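Local coordinates for putative sensory box/GGDEF family protein (Vibrio parahaemolyticus, PDB 3LID) that probably makes the second messenger cyclic di-GMP from GTP in its cytoplasmic part, the chain here being the extracellular PDC-fold sensor domain, at residues A[16-21]-A[185-190]; A[126-131]-A[154-159]; A[189-194]-A[263-268]. All blocks are in the same frame, centred on the assembly; numbering follows the deposited sequence.

Contact 1 of 3, residues A[16-21]-A[185-190]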
# COMPACT_ATOMS: atom_id res chain seq x y z
N ALA A 16 13.39 19.84 11.38
CA ALA A 16 13.34 19.45 9.99
C ALA A 16 14.44 18.45 9.70
O ALA A 16 14.23 17.46 8.90
CB ALA A 16 13.45 20.69 9.10
N LYS A 17 15.62 18.64 10.31
CA LYS A 17 16.71 17.68 10.12
C LYS A 17 16.31 16.28 10.69
O LYS A 17 16.57 15.22 10.06
CB LYS A 17 18.01 18.18 10.82
CG LYS A 17 18.61 19.43 10.13
CD LYS A 17 20.15 19.34 10.13
CE LYS A 17 20.78 20.53 9.43
NZ LYS A 17 21.00 21.58 10.47
N GLU A 18 15.66 16.25 11.87
CA GLU A 18 15.27 14.96 12.44
C GLU A 18 14.22 14.27 11.51
O GLU A 18 14.25 13.07 11.27
CB GLU A 18 14.57 15.12 13.75
CG GLU A 18 15.47 15.77 14.79
CD GLU A 18 14.68 16.27 16.00
OE1 GLU A 18 15.02 17.37 16.51
OE2 GLU A 18 13.75 15.59 16.44
N ALA A 19 13.31 15.07 11.03
CA ALA A 19 12.25 14.51 10.17
C ALA A 19 12.84 14.01 8.88
O ALA A 19 12.35 13.00 8.30
CB ALA A 19 11.17 15.61 9.93
N LEU A 20 13.86 14.69 8.38
CA LEU A 20 14.52 14.16 7.19
C LEU A 20 15.15 12.78 7.47
O LEU A 20 15.16 11.88 6.57
CB LEU A 20 15.49 15.17 6.55
CG LEU A 20 14.75 16.34 5.86
CD1 LEU A 20 15.86 17.40 5.53
CD2 LEU A 20 14.19 15.85 4.54
N HIS A 21 15.76 12.63 8.65
CA HIS A 21 16.30 11.29 8.97
C HIS A 21 15.16 10.28 9.00
O HIS A 21 15.32 9.14 8.56
CB HIS A 21 17.02 11.27 10.33
CG HIS A 21 18.29 12.07 10.31
ND1 HIS A 21 19.25 11.86 9.35
CD2 HIS A 21 18.74 13.08 11.09
CE1 HIS A 21 20.24 12.72 9.53
NE2 HIS A 21 19.96 13.47 10.59
N PRO A 185 7.93 5.66 17.13
CA PRO A 185 7.74 6.02 18.52
C PRO A 185 9.00 6.75 19.02
O PRO A 185 8.88 7.66 19.84
CB PRO A 185 7.54 4.66 19.23
CG PRO A 185 8.32 3.61 18.34
CD PRO A 185 8.15 4.20 16.89
N VAL A 186 10.17 6.42 18.49
CA VAL A 186 11.36 7.03 19.02
C VAL A 186 11.43 8.51 18.66
O VAL A 186 11.66 9.35 19.55
CB VAL A 186 12.63 6.29 18.67
CG1 VAL A 186 13.76 6.93 19.42
CG2 VAL A 186 12.51 4.80 19.13
N ARG A 187 11.19 8.86 17.39
CA ARG A 187 11.18 10.29 17.01
C ARG A 187 9.82 10.97 17.14
O ARG A 187 9.75 12.17 16.98
CB ARG A 187 11.75 10.52 15.61
CG ARG A 187 13.16 10.05 15.43
CD ARG A 187 13.66 10.50 14.03
NE ARG A 187 14.99 10.04 13.60
CZ ARG A 187 16.11 10.69 13.91
NH1 ARG A 187 16.05 11.77 14.71
NH2 ARG A 187 17.27 10.28 13.49
N ASP A 188 8.76 10.20 17.43
CA ASP A 188 7.39 10.70 17.56
C ASP A 188 7.01 11.50 16.33
O ASP A 188 6.58 12.64 16.43
CB ASP A 188 7.20 11.53 18.86
CG ASP A 188 5.77 11.99 19.07
OD1 ASP A 188 4.86 11.18 18.81
OD2 ASP A 188 5.53 13.15 19.50
N PHE A 189 7.14 10.89 15.15
CA PHE A 189 6.64 11.52 13.98
C PHE A 189 5.57 10.61 13.28
O PHE A 189 5.75 9.39 13.27
CB PHE A 189 7.76 11.64 12.96
CG PHE A 189 8.72 12.75 13.20
CD1 PHE A 189 8.28 14.06 13.43
CD2 PHE A 189 10.09 12.50 13.13
CE1 PHE A 189 9.24 15.11 13.57
CE2 PHE A 189 11.05 13.56 13.31
CZ PHE A 189 10.61 14.83 13.49
N HIS A 190 4.57 11.24 12.70
CA HIS A 190 3.59 10.55 11.81
C HIS A 190 3.92 10.82 10.36
O HIS A 190 4.00 11.97 9.95
CB HIS A 190 2.21 11.00 12.11
CG HIS A 190 1.71 10.56 13.47
ND1 HIS A 190 1.06 9.35 13.67
CD2 HIS A 190 1.77 11.16 14.69
CE1 HIS A 190 0.73 9.24 14.96
NE2 HIS A 190 1.16 10.32 15.59
O HOH W 1 13.92 12.90 16.49

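Contact 2 of 3, residues A[126-131]-A[154-159]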
# COMPACT_ATOMS: atom_id res chain seq x y z
N ASP A 126 2.61 -10.07 -20.34
CA ASP A 126 3.06 -11.36 -20.90
C ASP A 126 2.87 -12.48 -19.91
O ASP A 126 2.75 -12.25 -18.73
CB ASP A 126 4.55 -11.29 -21.26
CG ASP A 126 4.82 -10.33 -22.41
OD1 ASP A 126 3.95 -10.06 -23.24
OD2 ASP A 126 5.93 -9.83 -22.46
N ASN A 127 2.89 -13.73 -20.39
CA ASN A 127 2.87 -14.87 -19.46
C ASN A 127 4.04 -14.79 -18.50
O ASN A 127 5.15 -14.57 -18.94
CB ASN A 127 2.91 -16.24 -20.19
CG ASN A 127 1.66 -16.51 -21.03
OD1 ASN A 127 0.60 -15.96 -20.76
ND2 ASN A 127 1.76 -17.46 -21.99
N GLU A 128 3.77 -14.91 -17.19
CA GLU A 128 4.71 -15.04 -16.11
C GLU A 128 5.35 -13.68 -15.81
O GLU A 128 6.22 -13.59 -14.98
CB GLU A 128 5.75 -16.13 -16.39
CG GLU A 128 5.35 -17.50 -15.83
CD GLU A 128 4.15 -18.14 -16.51
OE1 GLU A 128 3.29 -18.68 -15.80
OE2 GLU A 128 4.08 -18.06 -17.74
N GLN A 129 4.87 -12.63 -16.49
CA GLN A 129 5.36 -11.28 -16.19
C GLN A 129 4.68 -10.75 -14.94
O GLN A 129 3.44 -10.71 -14.88
CB GLN A 129 5.02 -10.34 -17.35
CG GLN A 129 5.48 -8.87 -17.06
CD GLN A 129 5.11 -7.89 -18.12
OE1 GLN A 129 4.49 -8.19 -19.15
NE2 GLN A 129 5.50 -6.62 -17.87
N ILE A 130 5.46 -10.29 -13.97
CA ILE A 130 4.86 -9.71 -12.76
C ILE A 130 4.80 -8.20 -12.89
O ILE A 130 5.84 -7.56 -13.17
CB ILE A 130 5.69 -10.10 -11.57
CG1 ILE A 130 5.86 -11.65 -11.53
CG2 ILE A 130 5.00 -9.58 -10.30
CD1 ILE A 130 6.67 -12.16 -10.34
N SER A 131 3.63 -7.59 -12.73
CA SER A 131 3.59 -6.17 -12.73
C SER A 131 2.60 -5.79 -11.62
O SER A 131 2.33 -6.59 -10.75
CB SER A 131 3.12 -5.62 -14.08
OG SER A 131 3.23 -4.15 -14.15
N ILE A 154 -0.74 -6.73 -7.10
CA ILE A 154 0.35 -7.36 -7.90
C ILE A 154 -0.36 -8.34 -8.89
O ILE A 154 -1.30 -9.05 -8.45
CB ILE A 154 1.25 -8.17 -7.00
CG1 ILE A 154 1.65 -7.33 -5.74
CG2 ILE A 154 2.44 -8.65 -7.81
CD1 ILE A 154 2.39 -6.00 -6.10
N LEU A 155 0.05 -8.32 -10.14
CA LEU A 155 -0.64 -9.03 -11.22
C LEU A 155 0.36 -9.88 -11.96
O LEU A 155 1.43 -9.42 -12.26
CB LEU A 155 -1.19 -7.99 -12.16
CG LEU A 155 -2.09 -6.95 -11.49
CD1 LEU A 155 -2.40 -5.86 -12.55
CD2 LEU A 155 -3.49 -7.65 -11.06
N MET A 156 -0.00 -11.16 -12.23
CA MET A 156 0.93 -12.05 -12.94
C MET A 156 0.08 -13.07 -13.71
O MET A 156 -0.53 -13.97 -13.08
CB MET A 156 1.84 -12.73 -11.89
CG MET A 156 2.89 -13.70 -12.48
SD MET A 156 3.71 -14.53 -11.17
CE MET A 156 4.64 -15.52 -12.29
N PRO A 157 0.12 -13.01 -15.04
CA PRO A 157 -0.59 -14.09 -15.82
C PRO A 157 0.22 -15.40 -15.64
O PRO A 157 1.47 -15.37 -15.58
CB PRO A 157 -0.51 -13.63 -17.27
CG PRO A 157 -0.15 -12.08 -17.13
CD PRO A 157 0.71 -11.98 -15.92
N ILE A 158 -0.50 -16.54 -15.50
CA ILE A 158 0.12 -17.79 -15.18
C ILE A 158 -0.23 -18.74 -16.38
O ILE A 158 -1.38 -18.81 -16.77
CB ILE A 158 -0.46 -18.45 -13.90
CG1 ILE A 158 -0.24 -17.50 -12.67
CG2 ILE A 158 0.32 -19.83 -13.68
CD1 ILE A 158 1.25 -17.12 -12.46
N SER A 159 0.80 -19.40 -16.90
CA SER A 159 0.59 -20.29 -18.06
C SER A 159 1.07 -21.72 -17.74
O SER A 159 1.88 -21.97 -16.81
CB SER A 159 1.29 -19.75 -19.30
OG SER A 159 2.71 -19.71 -19.13

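Contact 3 of 3, residues A[189-194]-A[263-268]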
# COMPACT_ATOMS: atom_id res chain seq x y z
N PHE A 189 7.14 10.89 15.15
CA PHE A 189 6.64 11.52 13.98
C PHE A 189 5.57 10.61 13.28
O PHE A 189 5.75 9.39 13.27
CB PHE A 189 7.76 11.64 12.96
CG PHE A 189 8.72 12.75 13.20
CD1 PHE A 189 8.28 14.06 13.43
CD2 PHE A 189 10.09 12.50 13.13
CE1 PHE A 189 9.24 15.11 13.57
CE2 PHE A 189 11.05 13.56 13.31
CZ PHE A 189 10.61 14.83 13.49
N HIS A 190 4.57 11.24 12.70
CA HIS A 190 3.59 10.55 11.81
C HIS A 190 3.92 10.82 10.36
O HIS A 190 4.00 11.97 9.95
CB HIS A 190 2.21 11.00 12.11
CG HIS A 190 1.71 10.56 13.47
ND1 HIS A 190 1.06 9.35 13.67
CD2 HIS A 190 1.77 11.16 14.69
CE1 HIS A 190 0.73 9.24 14.96
NE2 HIS A 190 1.16 10.32 15.59
N ILE A 191 4.08 9.77 9.55
CA ILE A 191 4.35 10.05 8.16
C ILE A 191 3.04 9.91 7.42
O ILE A 191 2.34 8.92 7.63
CB ILE A 191 5.44 9.10 7.62
CG1 ILE A 191 6.75 9.38 8.35
CG2 ILE A 191 5.51 9.14 6.01
CD1 ILE A 191 7.87 8.58 7.88
N GLU A 192 2.70 10.86 6.60
CA GLU A 192 1.51 10.78 5.77
C GLU A 192 1.97 10.33 4.39
O GLU A 192 3.12 10.61 3.98
CB GLU A 192 0.81 12.17 5.66
CG GLU A 192 0.14 12.52 6.98
CD GLU A 192 -0.39 13.95 7.01
OE1 GLU A 192 0.44 14.87 6.90
OE2 GLU A 192 -1.61 14.15 7.13
N LEU A 193 1.09 9.65 3.64
CA LEU A 193 1.44 9.33 2.27
C LEU A 193 0.53 10.10 1.35
O LEU A 193 -0.71 10.04 1.47
CB LEU A 193 1.14 7.80 1.97
CG LEU A 193 1.93 6.86 2.90
CD1 LEU A 193 1.47 5.35 2.56
CD2 LEU A 193 3.41 7.02 2.61
N VAL A 194 1.12 10.79 0.42
CA VAL A 194 0.47 11.62 -0.58
C VAL A 194 0.80 11.13 -1.90
O VAL A 194 1.98 11.00 -2.28
CB VAL A 194 0.93 13.14 -0.41
CG1 VAL A 194 0.28 13.98 -1.49
CG2 VAL A 194 0.46 13.61 0.95
N LEU A 263 6.27 10.98 0.87
CA LEU A 263 6.13 10.73 2.28
C LEU A 263 6.28 12.13 2.92
O LEU A 263 7.23 12.85 2.61
CB LEU A 263 7.28 9.85 2.81
CG LEU A 263 7.15 8.32 2.54
CD1 LEU A 263 6.81 8.00 1.09
CD2 LEU A 263 8.53 7.70 2.92
N ILE A 264 5.37 12.45 3.81
CA ILE A 264 5.28 13.83 4.39
C ILE A 264 5.25 13.77 5.86
O ILE A 264 4.51 12.99 6.47
CB ILE A 264 3.99 14.46 3.91
CG1 ILE A 264 3.92 14.50 2.36
CG2 ILE A 264 3.71 15.87 4.57
CD1 ILE A 264 4.94 15.33 1.70
N ILE A 265 6.01 14.70 6.51
CA ILE A 265 5.86 14.93 7.91
C ILE A 265 5.46 16.41 7.97
O ILE A 265 6.21 17.25 7.52
CB ILE A 265 7.16 14.67 8.71
CG1 ILE A 265 7.42 13.17 8.68
CG2 ILE A 265 7.01 15.11 10.20
CD1 ILE A 265 8.72 12.74 9.27
N ASP A 266 4.25 16.66 8.46
CA ASP A 266 3.63 18.00 8.48
C ASP A 266 3.35 18.32 9.94
O ASP A 266 2.56 17.66 10.59
CB ASP A 266 2.37 18.00 7.57
CG ASP A 266 1.49 19.22 7.73
OD1 ASP A 266 1.80 20.10 8.57
OD2 ASP A 266 0.45 19.27 7.02
N LEU A 267 4.07 19.30 10.51
CA LEU A 267 3.85 19.69 11.91
C LEU A 267 3.47 21.19 11.97
O LEU A 267 4.11 22.04 11.32
CB LEU A 267 5.14 19.56 12.69
CG LEU A 267 5.57 18.09 12.80
CD1 LEU A 267 7.08 18.05 12.95
CD2 LEU A 267 4.83 17.53 13.98
N SER A 268 2.40 21.49 12.68
CA SER A 268 2.01 22.93 12.86
C SER A 268 2.91 23.55 13.94
O SER A 268 3.66 22.83 14.68
CB SER A 268 0.59 22.98 13.37
OG SER A 268 0.58 22.37 14.65
O HOH W 2 2.58 14.31 8.78
O HOH W 3 0.11 17.04 5.47

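Contact 1 of 3, residues A[16-21]-A[185-190]
Arg187 comes over Glu18 and His21 because its CG stands anti to the carbonyl carbon (chi1 -59°) and the chain then runs extended to NE; Phe189 makes the same choice at its first torsion and brings its ring to the backbone at Ala19. The guanidinium lies across helix 9-45, with Glu18 O and His21 CB on the same face of it. Its NH2 comes within 3.3 Å of His21 CB, and Glu18 O sits 3.7 Å above the guanidinium plane, displaced toward the rim. The imidazole of His21 is turned 24° from that plane, and NH2 approaches it obliquely. At the guanidinium edge, and in its plane, water 1 accepts from Arg187 NH1 at 3.0 Å and donates to Glu18 OE2 at 2.7 Å. This relay replaces a direct pair, since Glu18 OE2 and Arg187 NH1 are 4.8 Å apart.

Deeper in, the Phe189 ring packs on the helix backbone, CE2 lying 3.5 Å from Ala19 CA. Ala19 CB makes an off-centre CH-pi contact, 4.2 Å from the Phe189 ring centroid and 29° off the normal, while Glu18 CB meets the ring edge in plane. The backbone leading into the ring is a G1 beta bulge, Asp188 and Phe189 both facing Ser184.

Arg275 ties these layers together: it forms the salt bridge to Glu18 OE2, donates to Arg187 O and makes a cation-pi contact with Phe189. With no direct hydrogen bond between the two segments, the 242 Å² interface rests on van der Waals packing of the Phe189 ring and the Arg187 guanidinium on the helix, supplemented by one water bridge, and the neutralisation of the Glu18 carboxylate probably owes more to Arg275 than to Arg187.

Contact 2 of 3, residues A[126-131]-A[154-159]
A type II beta turn, Asp126 to Gln129, leads from helix 117-124 into strand 131-140 of the seven-stranded antiparallel sheet, and Glu128 in this turn grips the neighbouring strand 150-160 at Ser159. Although its CB points away from that strand, a bend at chi2 (68°) brings the carboxylate back. Glu128 OE1 takes Ser159 N on its syn lone pair at 2.8 Å with a nearly straight bond (167°), and Glu128 OE2 accepts from Ser159 OG at 2.6 Å, again on the syn side but 21° out of the carboxylate plane. Glu128 N in turn donates to Pro157 O (2.8 Å).

Farther along, Ser131 and Leu155 form an antiparallel hydrogen-bonded pair, Ser131 N to Leu155 O and Leu155 N to Ser131 O both measuring 2.9 Å. Between these polar ends Ile130 CG1 lies against the Met156 thioether, 3.6 Å from SD; past the bridge, Ile130 CG2 meets Ile154 CG2. Gln129 OE1 accepts from Asp126 N, bracing the turn from within.

Both carboxylate oxygens are thus engaged by one serine, an arrangement that fixes the rotation of the carboxylate and, together with Glu128 N to Pro157 O, continues the attachment to the strand beyond the one regular bridge.

Contact 3 of 3, residues A[189-194]-A[263-268]
Glu192 OE1 receives a hydrogen bond from water 3 at 2.6 Å and has water 2 at 2.9 Å, and both waters lead on to Asp266. Water 3 also donates to Asp266 OD2 (2.7 Å), while water 2 accepts from Asp266 N (2.9 Å). The two carboxylate planes are turned 50° apart, with Glu192 OE1 and Asp266 OD2 4.4 Å from each other, so water 3 probably eases the repulsion between like charges. Each acid also has support from elsewhere: Arg208 forms a salt bridge to Glu192 OE2, which Ser203 also bonds, and Tyr226 bonds Asp266 OD2.

Glu192 and Ile264 are an antiparallel hydrogen-bonded pair. Glu192 N reaches Ile264 O at 2.8 Å with an almost linear bond (172°), and Ile264 N returns to Glu192 O at 2.9 Å. Leu193 and Leu263 follow as the non-hydrogen-bonded pair. The axes of the segments 192-194 and 263-268 make an angle of 129°, consistent with a marked twist between the strands.

Side chains separate by face. Leu193 and Leu263 lie side by side, pointing the same way, and Ile191 CG2 packs on Leu263 CB and CG. On the face of Glu192, Val194 CG2 packs on Ile264 CG1. Where the strands diverge, Ile265 crosses Phe189 at about a right angle: its CD1 lies over one face of the ring and its CG2 is 3.6 Å from Phe189 CD1, while Leu267 CD1 meets the ring edge near its plane.

Leu23, Thr26 and Tyr30 of helix 9-45 touch the Leu263, Ile191 and Leu193 side chains, so that face of the sheet is packed against the long helix. An antiparallel sheet backed by a long N-terminal helix is the arrangement of the PDC fold in Cache-type sensor domains.

Contacts 1 and 3 form one region: their centres are about 10 Å apart, they share Phe189 and His190, and strands 189-195 and 260-268 are neighbours in the same sheet. Contact 1 sets helix 9-45 against this region, and contact 3 pairs the strands themselves. Contact 2 belongs to the separate seven-stranded sheet, on the opposite side of the chain's centre, its centre about 39 Å from that of contact 1 and about 34 Å from that of contact 3. Along the chain, 126-131 and 154-159 both fall between the two segments of contact 1, before contact 3 begins. Helix 9-45 touches side chains at all three sites, consistent with two PDC modules stacked along one long helix.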